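Local coordinates for chromosome partition protein Smc (Pyrococcus yayanosii, PDB 5XEI) that is probably required for chromosome condensation and partitioning, acting as an ATP-hydrolysing, DNA-binding SMC homodimer, seen here as its head domain with part of the coiled coil, at residues E158-I163 / N363-T368; D164-I169 / F435-F440. One frame throughout, in Å; residues are numbered along the deposited sequence.

Overall arrangement
Two buried contacts illustrate how one short helix can be wedged between larger neighbours. Helix 156-167 serves both: in contact 1 it meets the long helix 321-383, which runs from the coiled-coil arm into the head, and in contact 2 its last turns meet helix 424-440 of the ATPase head. Their centres lie about 8 Å apart, and Phe440 of contact 2 also packs on Thr368 of contact 1. Both interfaces are apolar at the touching atoms. Contact 1 takes in the aliphatic stem of an arginine whose charge is engaged alongside, whereas contact 2 joins isoleucine to isoleucine and phenylalanine, the latter partly exposed. Both lie away from the predicted ATP site.

Contact 1. Residues E158-I163 / N363-T368; sequences ERRQLI and NVFMRT
Phe365 reaches across to Ile163 and Arg160, and tracing it outward shows how a single aromatic side chain can bridge the space between two helices. With CG anti to the backbone N (chi1 177°), its CB-CG bond carries the ring into the space between helices 321-383 and 156-167, where the closest CA atoms, those of Ile163 and Phe365, are 7.7 Å from each other. CB and CG only lead the way; the far end of the ring makes the contact. CE1 meets the CG2 methyl of Ile163 at 3.6 Å and approaches the CB of Ile163 at 4.0 Å. One atom further, CZ lies 4.1 Å from the CG methylene of Arg160. Both neighbours come at the ring obliquely, their side chains crossing that of Phe365 at about a right angle.

Arg160 offers its stem rather than its charge. Its chain bends at chi3 (66°), and the guanidinium, its plane 63° from the ring, forms a salt bridge through NH1 with Asp164 and a hydrogen bond from NE to the carbonyl of Gly402. Phe400 and Leu393 add further packing around Phe365. One turn on, Thr368 returns its hydroxyl to its own helix, OG1 donating to Val364 O at 2.8 Å. With an alanine in place of Phe365, Ile163 and the Arg160 stem would probably lose their apolar partner, leaving a gap between the helices. Such packing is that of an SMC head where the C-terminal coiled-coil helix enters the globular ATPase domain and lies against the short helix preceding the N-terminal one.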
loop_
_atom_site.group_PDB
_atom_site.type_symbol
_atom_site.label_atom_id
_atom_site.label_comp_id
_atom_site.label_asym_id
_atom_site.label_seq_id
_atom_site.Cartn_x
_atom_site.Cartn_y
_atom_site.Cartn_z
ATOM N N GLU A 158 14.995 11.696 11.957
ATOM C CA GLU A 158 15.751 11.124 10.838
ATOM C C GLU A 158 16.374 9.760 11.165
ATOM O O GLU A 158 16.739 9.012 10.247
ATOM C CB GLU A 158 16.843 12.109 10.402
ATOM C CG GLU A 158 16.339 13.370 9.671
ATOM C CD GLU A 158 17.462 14.371 9.346
ATOM O OE1 GLU A 158 17.154 15.561 9.088
ATOM O OE2 GLU A 158 18.649 13.968 9.368
ATOM N N ARG A 159 16.507 9.421 12.449
ATOM C CA ARG A 159 17.171 8.192 12.868
ATOM C C ARG A 159 16.239 6.976 12.869
ATOM O O ARG A 159 16.676 5.864 12.539
ATOM C CB ARG A 159 17.779 8.412 14.256
ATOM C CG ARG A 159 18.990 7.561 14.561
ATOM C CD ARG A 159 19.777 8.110 15.765
ATOM N NE ARG A 159 20.671 9.229 15.434
ATOM C CZ ARG A 159 20.527 10.483 15.864
ATOM N NH1 ARG A 159 21.413 11.399 15.489
ATOM N NH2 ARG A 159 19.515 10.821 16.670
ATOM N N ARG A 160 14.953 7.173 13.188
ATOM C CA ARG A 160 14.003 6.064 13.294
ATOM C C ARG A 160 13.919 5.253 12.013
ATOM O O ARG A 160 13.914 4.016 12.053
ATOM C CB ARG A 160 12.612 6.595 13.640
ATOM C CG ARG A 160 11.524 5.521 13.721
ATOM C CD ARG A 160 10.196 6.135 14.100
ATOM N NE ARG A 160 9.671 7.031 13.062
ATOM C CZ ARG A 160 9.467 6.678 11.795
ATOM N NH1 ARG A 160 9.707 5.435 11.383
ATOM N NH2 ARG A 160 9.004 7.566 10.921
ATOM N N GLN A 161 13.818 5.942 10.872
ATOM C CA GLN A 161 13.527 5.303 9.592
ATOM C C GLN A 161 14.441 4.127 9.299
ATOM O O GLN A 161 14.014 3.138 8.697
ATOM C CB GLN A 161 13.646 6.326 8.475
ATOM C CG GLN A 161 12.611 7.406 8.550
ATOM C CD GLN A 161 12.727 8.253 9.796
ATOM O OE1 GLN A 161 13.595 8.012 10.641
ATOM N NE2 GLN A 161 11.814 9.217 9.953
ATOM N N LEU A 162 15.706 4.218 9.699
ATOM C CA LEU A 162 16.580 3.077 9.499
ATOM C C LEU A 162 16.156 1.899 10.367
ATOM O O LEU A 162 16.263 0.743 9.941
ATOM C CB LEU A 162 18.030 3.463 9.764
ATOM C CG LEU A 162 18.948 2.256 9.632
ATOM C CD1 LEU A 162 20.206 2.650 8.965
ATOM C CD2 LEU A 162 19.272 1.709 10.992
ATOM N N ILE A 163 15.676 2.158 11.583
ATOM C CA ILE A 163 15.142 1.060 12.392
ATOM C C ILE A 163 13.946 0.405 11.696
ATOM O O ILE A 163 13.803 -0.827 11.735
ATOM C CB ILE A 163 14.797 1.536 13.819
ATOM C CG1 ILE A 163 16.026 2.142 14.482
ATOM C CG2 ILE A 163 14.370 0.363 14.689
ATOM C CD1 ILE A 163 17.196 1.176 14.586
ATOM N N ASN A 363 4.594 -4.334 17.207
ATOM C CA ASN A 363 5.335 -5.365 17.947
ATOM C C ASN A 363 6.676 -5.693 17.295
ATOM O O ASN A 363 7.705 -5.794 17.975
ATOM C CB ASN A 363 4.520 -6.650 18.063
ATOM C CG ASN A 363 3.292 -6.488 18.920
ATOM O OD1 ASN A 363 3.141 -5.500 19.625
ATOM N ND2 ASN A 363 2.393 -7.451 18.845
ATOM N N VAL A 364 6.678 -5.921 15.983
ATOM C CA VAL A 364 7.933 -6.233 15.319
ATOM C C VAL A 364 8.889 -5.071 15.474
ATOM O O VAL A 364 10.094 -5.257 15.674
ATOM C CB VAL A 364 7.703 -6.578 13.838
ATOM C CG1 VAL A 364 8.984 -7.094 13.219
ATOM C CG2 VAL A 364 6.612 -7.608 13.693
ATOM N N PHE A 365 8.367 -3.851 15.392
ATOM C CA PHE A 365 9.237 -2.695 15.524
ATOM C C PHE A 365 9.879 -2.666 16.900
ATOM O O PHE A 365 11.106 -2.550 17.027
ATOM C CB PHE A 365 8.459 -1.412 15.266
ATOM C CG PHE A 365 9.274 -0.182 15.453
ATOM C CD1 PHE A 365 10.144 0.251 14.458
ATOM C CD2 PHE A 365 9.200 0.542 16.630
ATOM C CE1 PHE A 365 10.906 1.397 14.633
ATOM C CE2 PHE A 365 9.961 1.700 16.803
ATOM C CZ PHE A 365 10.798 2.123 15.807
ATOM N N MET A 366 9.060 -2.800 17.946
ATOM C CA MET A 366 9.578 -2.699 19.304
ATOM C C MET A 366 10.531 -3.840 19.615
ATOM O O MET A 366 11.571 -3.626 20.247
ATOM C CB MET A 366 8.432 -2.679 20.306
ATOM C CG MET A 366 7.447 -1.567 20.079
ATOM S SD MET A 366 8.198 0.040 20.387
ATOM C CE MET A 366 8.817 -0.229 22.039
ATOM N N ARG A 367 10.185 -5.062 19.201
ATOM C CA ARG A 367 11.084 -6.192 19.395
ATOM C C ARG A 367 12.431 -5.906 18.774
ATOM O O ARG A 367 13.477 -6.191 19.364
ATOM C CB ARG A 367 10.496 -7.458 18.782
ATOM C CG ARG A 367 11.323 -8.699 19.077
ATOM C CD ARG A 367 12.263 -9.104 17.950
ATOM N NE ARG A 367 13.241 -10.055 18.458
ATOM C CZ ARG A 367 13.683 -11.135 17.813
ATOM N NH1 ARG A 367 13.240 -11.431 16.610
ATOM N NH2 ARG A 367 14.564 -11.946 18.393
ATOM N N THR A 368 12.423 -5.360 17.560
ATOM C CA THR A 368 13.672 -4.951 16.941
ATOM C C THR A 368 14.293 -3.814 17.722
ATOM O O THR A 368 15.475 -3.861 18.076
ATOM C CB THR A 368 13.431 -4.530 15.495
ATOM O OG1 THR A 368 12.770 -5.587 14.786
ATOM C CG2 THR A 368 14.750 -4.201 14.812
#

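Contact 2. Residues D164-I169 / F435-F440; sequences DEISGI and FAIQRF
Ile166 divides its two branches between two residues of helix 424-440. Its CG1 lies 4.1 Å from the CG2 methyl of Ile437, and its CG2 lies 3.9 Å from CD2 of the Phe440 ring. The first torsion decides which branch goes where: at chi1 -58° CG2 stands anti to the backbone N and CG1 anti to the carbonyl carbon, so that each faces its own partner, the two being about one helical turn apart. The isoleucines cross at about a right angle; Ile166 and Phe440 instead run past each other in opposite senses, the methyl meeting the ring obliquely. Phe440 extends from its helix with CG anti to the backbone N (chi1 -170°), which carries the ring toward Ile166. The nearest backbones, at Ile166 and Ile437, keep 7.8 Å between their CA atoms.

In the SMC head, helix 424-440 is the one that starts within the ABC signature motif, and Ile166 meets its C-terminal end from the last turn of helix 156-167. That turn closes in a Schellman motif: Gly168, at a positive phi of 79°, sends its N back to Asp164 O at 3.0 Å and, more weakly, to Glu165 O. The chain thus leaves the helix two residues after Ile166, and the long coiled-coil helix 170-246 starts almost at once. Ser167 turns its hydroxyl back onto the same turn, with the carbonyls of Asp164 and Ile163 both near OG.

Further out, Tyr140 packs on Ile437, and Thr368 of the coiled-coil helix 321-383 lies against Phe440. Helix 424-440 is tied to its neighbourhood by Gln438, which bonds to Glu473 and Ser474, and by Arg439, whose NH2 reaches Ser470 at the end of helix 457-470.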
loop_
_atom_site.group_PDB
_atom_site.type_symbol
_atom_site.label_atom_id
_atom_site.label_comp_id
_atom_site.label_asym_id
_atom_site.label_seq_id
_atom_site.Cartn_x
_atom_site.Cartn_y
_atom_site.Cartn_z
ATOM N N ASP A 164 13.079 1.200 11.036
ATOM C CA ASP A 164 11.971 0.612 10.270
ATOM C C ASP A 164 12.475 -0.400 9.257
ATOM O O ASP A 164 12.020 -1.553 9.221
ATOM C CB ASP A 164 11.147 1.671 9.523
ATOM C CG ASP A 164 10.543 2.728 10.441
ATOM O OD1 ASP A 164 10.307 2.429 11.631
ATOM O OD2 ASP A 164 10.258 3.855 9.963
ATOM N N GLU A 165 13.392 0.039 8.395
ATOM C CA GLU A 165 14.059 -0.868 7.468
ATOM C C GLU A 165 14.555 -2.138 8.164
ATOM O O GLU A 165 14.198 -3.257 7.771
ATOM C CB GLU A 165 15.204 -0.120 6.794
ATOM C CG GLU A 165 14.719 1.005 5.875
ATOM C CD GLU A 165 15.829 1.598 5.025
ATOM O OE1 GLU A 165 15.806 2.826 4.774
ATOM O OE2 GLU A 165 16.730 0.828 4.626
ATOM N N ILE A 166 15.355 -1.989 9.221
ATOM C CA ILE A 166 15.980 -3.157 9.833
ATOM C C ILE A 166 14.918 -4.114 10.370
ATOM O O ILE A 166 15.017 -5.338 10.218
ATOM C CB ILE A 166 16.964 -2.729 10.940
ATOM C CG1 ILE A 166 18.058 -1.802 10.396
ATOM C CG2 ILE A 166 17.568 -3.945 11.591
ATOM C CD1 ILE A 166 18.603 -2.206 9.054
ATOM N N SER A 167 13.894 -3.564 11.021
ATOM C CA SER A 167 12.869 -4.406 11.615
ATOM C C SER A 167 12.051 -5.124 10.559
ATOM O O SER A 167 11.490 -6.187 10.847
ATOM C CB SER A 167 11.958 -3.578 12.525
ATOM O OG SER A 167 11.400 -2.478 11.840
ATOM N N GLY A 168 11.995 -4.586 9.344
ATOM C CA GLY A 168 11.306 -5.261 8.265
ATOM C C GLY A 168 9.802 -5.121 8.287
ATOM O O GLY A 168 9.099 -6.004 7.787
ATOM N N ILE A 169 9.282 -4.022 8.839
ATOM C CA ILE A 169 7.841 -3.795 8.883
ATOM C C ILE A 169 7.209 -3.566 7.514
ATOM O O ILE A 169 5.980 -3.467 7.422
ATOM C CB ILE A 169 7.517 -2.584 9.776
ATOM C CG1 ILE A 169 8.282 -1.351 9.275
ATOM C CG2 ILE A 169 7.799 -2.907 11.236
ATOM C CD1 ILE A 169 7.919 -0.059 9.975
ATOM N N PHE A 435 27.408 -1.132 15.265
ATOM C CA PHE A 435 27.584 -2.528 15.620
ATOM C C PHE A 435 26.335 -3.128 16.228
ATOM O O PHE A 435 26.091 -4.328 16.046
ATOM C CB PHE A 435 28.770 -2.685 16.558
ATOM C CG PHE A 435 30.048 -2.852 15.829
ATOM C CD1 PHE A 435 30.373 -4.081 15.264
ATOM C CD2 PHE A 435 30.894 -1.779 15.640
ATOM C CE1 PHE A 435 31.545 -4.249 14.560
ATOM C CE2 PHE A 435 32.068 -1.939 14.930
ATOM C CZ PHE A 435 32.396 -3.184 14.385
ATOM N N ALA A 436 25.547 -2.324 16.950
ATOM C CA ALA A 436 24.294 -2.817 17.511
ATOM C C ALA A 436 23.398 -3.378 16.411
ATOM O O ALA A 436 22.933 -4.521 16.483
ATOM C CB ALA A 436 23.589 -1.698 18.276
ATOM N N ILE A 437 23.171 -2.581 15.363
ATOM C CA ILE A 437 22.401 -3.060 14.227
ATOM C C ILE A 437 23.068 -4.280 13.609
ATOM O O ILE A 437 22.403 -5.257 13.252
ATOM C CB ILE A 437 22.220 -1.939 13.196
ATOM C CG1 ILE A 437 21.147 -0.953 13.652
ATOM C CG2 ILE A 437 21.828 -2.535 11.857
ATOM C CD1 ILE A 437 21.592 0.108 14.606
ATOM N N GLN A 438 24.391 -4.258 13.493
ATOM C CA GLN A 438 25.059 -5.318 12.756
ATOM C C GLN A 438 24.882 -6.664 13.447
ATOM O O GLN A 438 24.836 -7.698 12.776
ATOM C CB GLN A 438 26.537 -4.959 12.562
ATOM C CG GLN A 438 27.534 -5.756 13.394
ATOM C CD GLN A 438 27.859 -7.119 12.816
ATOM O OE1 GLN A 438 27.582 -7.395 11.653
ATOM N NE2 GLN A 438 28.430 -7.986 13.642
ATOM N N ARG A 439 24.764 -6.679 14.779
ATOM C CA ARG A 439 24.547 -7.946 15.478
ATOM C C ARG A 439 23.113 -8.407 15.355
ATOM O O ARG A 439 22.857 -9.613 15.283
ATOM C CB ARG A 439 24.935 -7.838 16.942
ATOM C CG ARG A 439 26.291 -7.257 17.040
ATOM C CD ARG A 439 27.175 -7.931 18.093
ATOM N NE ARG A 439 28.525 -7.988 17.561
ATOM C CZ ARG A 439 29.595 -8.142 18.329
ATOM N NH1 ARG A 439 29.445 -8.221 19.659
ATOM N NH2 ARG A 439 30.816 -8.198 17.788
ATOM N N PHE A 440 22.173 -7.478 15.264
ATOM C CA PHE A 440 20.815 -7.895 14.978
ATOM C C PHE A 440 20.703 -8.371 13.543
ATOM O O PHE A 440 20.369 -9.532 13.278
ATOM C CB PHE A 440 19.855 -6.751 15.265
ATOM C CG PHE A 440 18.441 -7.154 15.226
ATOM C CD1 PHE A 440 17.862 -7.776 16.321
ATOM C CD2 PHE A 440 17.676 -6.923 14.101
ATOM C CE1 PHE A 440 16.533 -8.161 16.294
ATOM C CE2 PHE A 440 16.345 -7.292 14.068
ATOM C CZ PHE A 440 15.772 -7.915 15.164
#